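PDB 4YN2: fusolin from Unidentified entomopoxvirus, which forms the crystalline spindles that enhance the virulence of an insect poxvirus, and probably acts on chitin as a lytic polysaccharide monooxygenase. Local coordinates for residues 171-182 with 191-200. Sequence-based numbering, arbitrary orientation.
With NAG (2-acetamido-2-deoxy-beta-D-glucopyranose), chain B; EDO (1,2-ethanediol), chain D.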
loop_
_atom_site.group_PDB
_atom_site.type_symbol
_atom_site.label_atom_id
_atom_site.label_comp_id
_atom_site.label_asym_id
_atom_site.label_seq_id
_atom_site.Cartn_x
_atom_site.Cartn_y
_atom_site.Cartn_z
ATOM N N ILE A 171 -11.064 6.250 8.946
ATOM C CA ILE A 171 -12.096 5.200 9.041
ATOM C C ILE A 171 -12.024 4.438 10.370
ATOM O O ILE A 171 -12.933 3.666 10.655
ATOM C CB ILE A 171 -12.029 4.218 7.836
ATOM C CG1 ILE A 171 -10.668 3.481 7.744
ATOM C CG2 ILE A 171 -12.340 4.984 6.541
ATOM C CD1 ILE A 171 -10.648 2.293 6.805
ATOM N N TYR A 172 -10.965 4.621 11.175
ATOM C CA TYR A 172 -10.835 3.872 12.415
ATOM C C TYR A 172 -9.961 4.595 13.413
ATOM O O TYR A 172 -8.950 5.179 13.040
ATOM C CB TYR A 172 -10.234 2.507 12.120
ATOM C CG TYR A 172 -10.239 1.534 13.273
ATOM C CD1 TYR A 172 -11.364 0.768 13.556
ATOM C CD2 TYR A 172 -9.091 1.307 14.022
ATOM C CE1 TYR A 172 -11.354 -0.184 14.572
ATOM C CE2 TYR A 172 -9.082 0.397 15.075
ATOM C CZ TYR A 172 -10.204 -0.379 15.323
ATOM O OH TYR A 172 -10.159 -1.318 16.331
ATOM N N ASN A 173 -10.376 4.581 14.664
ATOM C CA ASN A 173 -9.642 5.178 15.752
ATOM C C ASN A 173 -9.953 4.409 17.033
ATOM O O ASN A 173 -11.077 4.479 17.536
ATOM C CB ASN A 173 -9.976 6.645 15.882
ATOM C CG ASN A 173 -9.075 7.354 16.836
ATOM O OD1 ASN A 173 -8.095 6.795 17.335
ATOM N ND2 ASN A 173 -9.392 8.593 17.125
ATOM N N ASP A 174 -8.972 3.657 17.551
ATOM C CA ASP A 174 -9.228 2.813 18.722
ATOM C C ASP A 174 -7.956 2.348 19.399
ATOM O O ASP A 174 -6.892 2.389 18.796
ATOM C CB ASP A 174 -10.009 1.554 18.251
ATOM C CG ASP A 174 -10.799 0.811 19.324
ATOM O OD1 ASP A 174 -11.120 1.424 20.346
ATOM O OD2 ASP A 174 -11.158 -0.365 19.088
ATOM N N THR A 175 -8.084 1.885 20.652
ATOM C CA THR A 175 -7.038 1.145 21.362
ATOM C C THR A 175 -7.274 -0.288 20.939
ATOM O O THR A 175 -8.424 -0.693 20.805
ATOM C CB THR A 175 -7.081 1.333 22.866
ATOM O OG1 THR A 175 -8.403 1.083 23.321
ATOM C CG2 THR A 175 -6.607 2.692 23.285
ATOM N N VAL A 176 -6.222 -1.027 20.670
ATOM C CA VAL A 176 -6.309 -2.367 20.109
ATOM C C VAL A 176 -5.733 -3.394 21.091
ATOM O O VAL A 176 -4.706 -3.131 21.711
ATOM C CB VAL A 176 -5.518 -2.327 18.763
ATOM C CG1 VAL A 176 -5.185 -3.708 18.231
ATOM C CG2 VAL A 176 -6.266 -1.501 17.717
ATOM N N PRO A 177 -6.311 -4.603 21.172
ATOM C CA PRO A 177 -5.744 -5.616 22.072
ATOM C C PRO A 177 -4.478 -6.271 21.532
ATOM O O PRO A 177 -4.343 -6.497 20.323
ATOM C CB PRO A 177 -6.863 -6.643 22.167
ATOM C CG PRO A 177 -7.518 -6.579 20.860
ATOM C CD PRO A 177 -7.532 -5.111 20.516
ATOM N N LEU A 178 -3.555 -6.583 22.442
ATOM C CA LEU A 178 -2.343 -7.332 22.143
ATOM C C LEU A 178 -2.744 -8.799 22.246
ATOM O O LEU A 178 -3.143 -9.233 23.322
ATOM C CB LEU A 178 -1.236 -6.950 23.133
ATOM C CG LEU A 178 0.104 -7.620 22.961
ATOM C CD1 LEU A 178 0.780 -7.186 21.661
ATOM C CD2 LEU A 178 0.998 -7.314 24.158
ATOM N N ASP A 179 -2.754 -9.526 21.125
ATOM C CA ASP A 179 -3.259 -10.899 21.071
ATOM C C ASP A 179 -2.270 -11.893 20.488
ATOM O O ASP A 179 -1.344 -11.495 19.775
ATOM C CB ASP A 179 -4.515 -10.939 20.179
ATOM C CG ASP A 179 -5.792 -10.348 20.746
ATOM O OD1 ASP A 179 -6.064 -10.559 21.958
ATOM O OD2 ASP A 179 -6.609 -9.836 19.947
ATOM N N PRO A 180 -2.513 -13.214 20.678
ATOM C CA PRO A 180 -1.660 -14.209 20.015
ATOM C C PRO A 180 -1.811 -14.147 18.498
ATOM O O PRO A 180 -2.893 -13.818 17.996
ATOM C CB PRO A 180 -2.195 -15.551 20.548
ATOM C CG PRO A 180 -2.992 -15.215 21.745
ATOM C CD PRO A 180 -3.569 -13.876 21.468
ATOM N N ARG A 181 -0.757 -14.500 17.773
ATOM C CA ARG A 181 -0.815 -14.555 16.311
ATOM C C ARG A 181 -1.716 -15.667 15.866
ATOM O O ARG A 181 -1.754 -16.715 16.511
ATOM C CB ARG A 181 0.570 -14.827 15.691
ATOM C CG ARG A 181 1.546 -13.676 15.739
ATOM C CD ARG A 181 2.862 -14.058 15.086
ATOM N NE ARG A 181 3.590 -15.069 15.856
ATOM C CZ ARG A 181 4.746 -15.620 15.496
ATOM N NH1 ARG A 181 5.344 -15.253 14.368
ATOM N NH2 ARG A 181 5.330 -16.526 16.275
ATOM N N LEU A 182 -2.382 -15.489 14.740
ATOM C CA LEU A 182 -3.173 -16.559 14.155
ATOM C C LEU A 182 -2.250 -17.460 13.327
ATOM O O LEU A 182 -1.141 -17.036 12.985
ATOM C CB LEU A 182 -4.275 -15.982 13.269
ATOM C CG LEU A 182 -5.266 -15.055 13.946
ATOM C CD1 LEU A 182 -6.247 -14.530 12.939
ATOM C CD2 LEU A 182 -5.999 -15.769 15.071
ATOM N N LEU A 191 3.606 -11.639 19.888
ATOM C CA LEU A 191 2.236 -11.135 20.089
ATOM C C LEU A 191 1.979 -10.063 19.056
ATOM O O LEU A 191 2.937 -9.457 18.578
ATOM C CB LEU A 191 2.053 -10.559 21.496
ATOM C CG LEU A 191 2.101 -11.547 22.649
ATOM C CD1 LEU A 191 2.224 -10.810 23.975
ATOM C CD2 LEU A 191 0.868 -12.437 22.675
ATOM N N VAL A 192 0.710 -9.812 18.718
ATOM C CA VAL A 192 0.363 -8.832 17.685
ATOM C C VAL A 192 -0.811 -7.971 18.088
ATOM O O VAL A 192 -1.658 -8.373 18.889
ATOM C CB VAL A 192 0.043 -9.524 16.330
ATOM C CG1 VAL A 192 1.308 -10.053 15.669
ATOM C CG2 VAL A 192 -0.976 -10.642 16.496
ATOM N N TYR A 193 -0.894 -6.805 17.464
ATOM C CA TYR A 193 -2.046 -5.930 17.618
ATOM C C TYR A 193 -2.950 -6.260 16.462
ATOM O O TYR A 193 -2.601 -5.969 15.320
ATOM C CB TYR A 193 -1.639 -4.469 17.652
ATOM C CG TYR A 193 -0.905 -4.104 18.914
ATOM C CD1 TYR A 193 -1.593 -3.859 20.096
ATOM C CD2 TYR A 193 0.479 -4.000 18.931
ATOM C CE1 TYR A 193 -0.920 -3.509 21.262
ATOM C CE2 TYR A 193 1.162 -3.637 20.086
ATOM C CZ TYR A 193 0.457 -3.375 21.248
ATOM O OH TYR A 193 1.144 -3.076 22.396
ATOM N N ARG A 194 -4.037 -6.987 16.740
ATOM C CA ARG A 194 -5.000 -7.464 15.747
ATOM C C ARG A 194 -6.292 -6.714 15.925
ATOM O O ARG A 194 -6.801 -6.657 17.044
ATOM C CB ARG A 194 -5.247 -8.976 15.920
ATOM C CG ARG A 194 -4.425 -9.860 15.024
ATOM C CD ARG A 194 -4.989 -11.269 14.941
ATOM N NE ARG A 194 -4.860 -12.069 16.168
ATOM C CZ ARG A 194 -5.858 -12.602 16.881
ATOM N NH1 ARG A 194 -7.125 -12.369 16.554
ATOM N NH2 ARG A 194 -5.595 -13.349 17.944
ATOM N N PHE A 195 -6.841 -6.143 14.852
ATOM C CA PHE A 195 -8.049 -5.344 15.005
ATOM C C PHE A 195 -8.908 -5.375 13.757
ATOM O O PHE A 195 -8.401 -5.277 12.639
ATOM C CB PHE A 195 -7.706 -3.894 15.410
ATOM C CG PHE A 195 -6.646 -3.182 14.596
ATOM C CD1 PHE A 195 -5.312 -3.547 14.689
ATOM C CD2 PHE A 195 -6.960 -2.051 13.861
ATOM C CE1 PHE A 195 -4.334 -2.870 13.971
ATOM C CE2 PHE A 195 -5.975 -1.367 13.151
ATOM C CZ PHE A 195 -4.672 -1.785 13.201
ATOM N N THR A 196 -10.223 -5.508 13.967
ATOM C CA THR A 196 -11.204 -5.607 12.889
ATOM C C THR A 196 -11.620 -4.217 12.463
ATOM O O THR A 196 -12.226 -3.492 13.241
ATOM C CB THR A 196 -12.388 -6.466 13.316
ATOM O OG1 THR A 196 -11.873 -7.744 13.662
ATOM C CG2 THR A 196 -13.403 -6.645 12.200
ATOM N N VAL A 197 -11.283 -3.857 11.227
ATOM C CA VAL A 197 -11.560 -2.551 10.658
ATOM C C VAL A 197 -12.501 -2.711 9.473
ATOM O O VAL A 197 -12.225 -3.531 8.585
ATOM C CB VAL A 197 -10.241 -1.857 10.230
ATOM C CG1 VAL A 197 -10.512 -0.449 9.696
ATOM C CG2 VAL A 197 -9.264 -1.797 11.402
ATOM N N PRO A 198 -13.578 -1.902 9.407
ATOM C CA PRO A 198 -14.438 -1.938 8.221
ATOM C C PRO A 198 -13.782 -1.117 7.118
ATOM O O PRO A 198 -13.728 0.104 7.199
ATOM C CB PRO A 198 -15.761 -1.343 8.717
ATOM C CG PRO A 198 -15.415 -0.515 9.879
ATOM C CD PRO A 198 -14.034 -0.873 10.363
ATOM N N ILE A 199 -13.243 -1.795 6.116
ATOM C CA ILE A 199 -12.545 -1.159 5.010
ATOM C C ILE A 199 -13.557 -0.787 3.920
ATOM O O ILE A 199 -14.154 -1.695 3.349
ATOM C CB ILE A 199 -11.443 -2.096 4.452
ATOM C CG1 ILE A 199 -10.475 -2.615 5.553
ATOM C CG2 ILE A 199 -10.668 -1.416 3.336
ATOM C CD1 ILE A 199 -9.706 -1.603 6.280
ATOM N N PRO A 200 -13.714 0.507 3.551
ATOM C CA PRO A 200 -14.612 0.842 2.433
ATOM C C PRO A 200 -14.108 0.228 1.134
ATOM O O PRO A 200 -12.900 0.257 0.874
ATOM C CB PRO A 200 -14.556 2.377 2.376
ATOM C CG PRO A 200 -14.018 2.802 3.698
ATOM C CD PRO A 200 -13.072 1.720 4.093
HETATM C C1 NAG B . -8.628 9.380 18.043
HETATM C C2 NAG B . -8.640 10.859 17.669
HETATM C C3 NAG B . -7.824 11.624 18.709
HETATM C C4 NAG B . -8.330 11.322 20.117
HETATM C C5 NAG B . -8.402 9.819 20.363
HETATM C C6 NAG B . -9.015 9.450 21.698
HETATM C C7 NAG B . -8.695 11.774 15.377
HETATM C C8 NAG B . -8.008 11.790 14.048
HETATM N N2 NAG B . -8.087 11.064 16.341
HETATM O O3 NAG B . -7.980 13.009 18.433
HETATM O O4 NAG B . -7.452 11.879 21.086
HETATM O O5 NAG B . -9.201 9.214 19.339
HETATM O O6 NAG B . -10.261 10.084 21.918
HETATM O O7 NAG B . -9.736 12.392 15.576
HETATM C C1 EDO D . -10.210 -8.252 17.177
HETATM O O1 EDO D . -10.076 -8.223 15.752
HETATM C C2 EDO D . -10.217 -6.816 17.763
HETATM O O2 EDO D . -10.882 -5.908 16.881
HETATM O O HOH W 1 -12.206 -3.236 15.937
#
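D179 and V192 form the hydrogen-bonded pair of a short antiparallel hairpin: D179 N gives a nearly straight bond to V192 O (2.7 Å), and V192 N returns one to D179 O (2.9 Å). L178 and Y193 are the adjoining non-hydrogen-bonded pair. The other polar grip is side-chain to backbone. R194, its chain bent at chi3 (-70°), brings NE and NH2 side-on to P180 O, the NH2 bond being 2.7 Å and the NE bond longer. L182 CD2 covers one guanidinium face and D179 CB the other; D179 OD2 contributes only charge, 4.2 Å from R194 NH2 and well out of the R194 guanidinium plane. R194 NH1 forms a salt bridge with E133.

Three methyl groups lie over aromatic faces. V197 CG2 sits 3.9 Å from the Y172 ring centroid, almost on the ring normal; V176 CG2 lies over F195; and, within the hairpin, L178 CD1 makes a CH-pi contact with Y193 and also touches L191 CB. The Y172 and F195 rings, tilted by 28°, are offset so far that they meet mainly through Y172 CE2 and F195 CD2. Farther along, the I171 CD1 methyl abuts P200 CD (3.7 Å).

A water joins Y172 OH to T196 O and to an ethanediol, probably from the crystallisation liquor, which T196 also binds. Neighbouring N173 carries an N-linked glycan on ND2.

Strand 168-174, paired with 145-152 in the other sheet, thus packs on 191-200 through side chains, whereas 178-180 pairs with it as an edge strand. The chemistry implies two joints: a mainly apolar, water-bridged one between sheets, and a directional one where R194 occupies P180 O with two donors and, through E133, probably has its charge balanced.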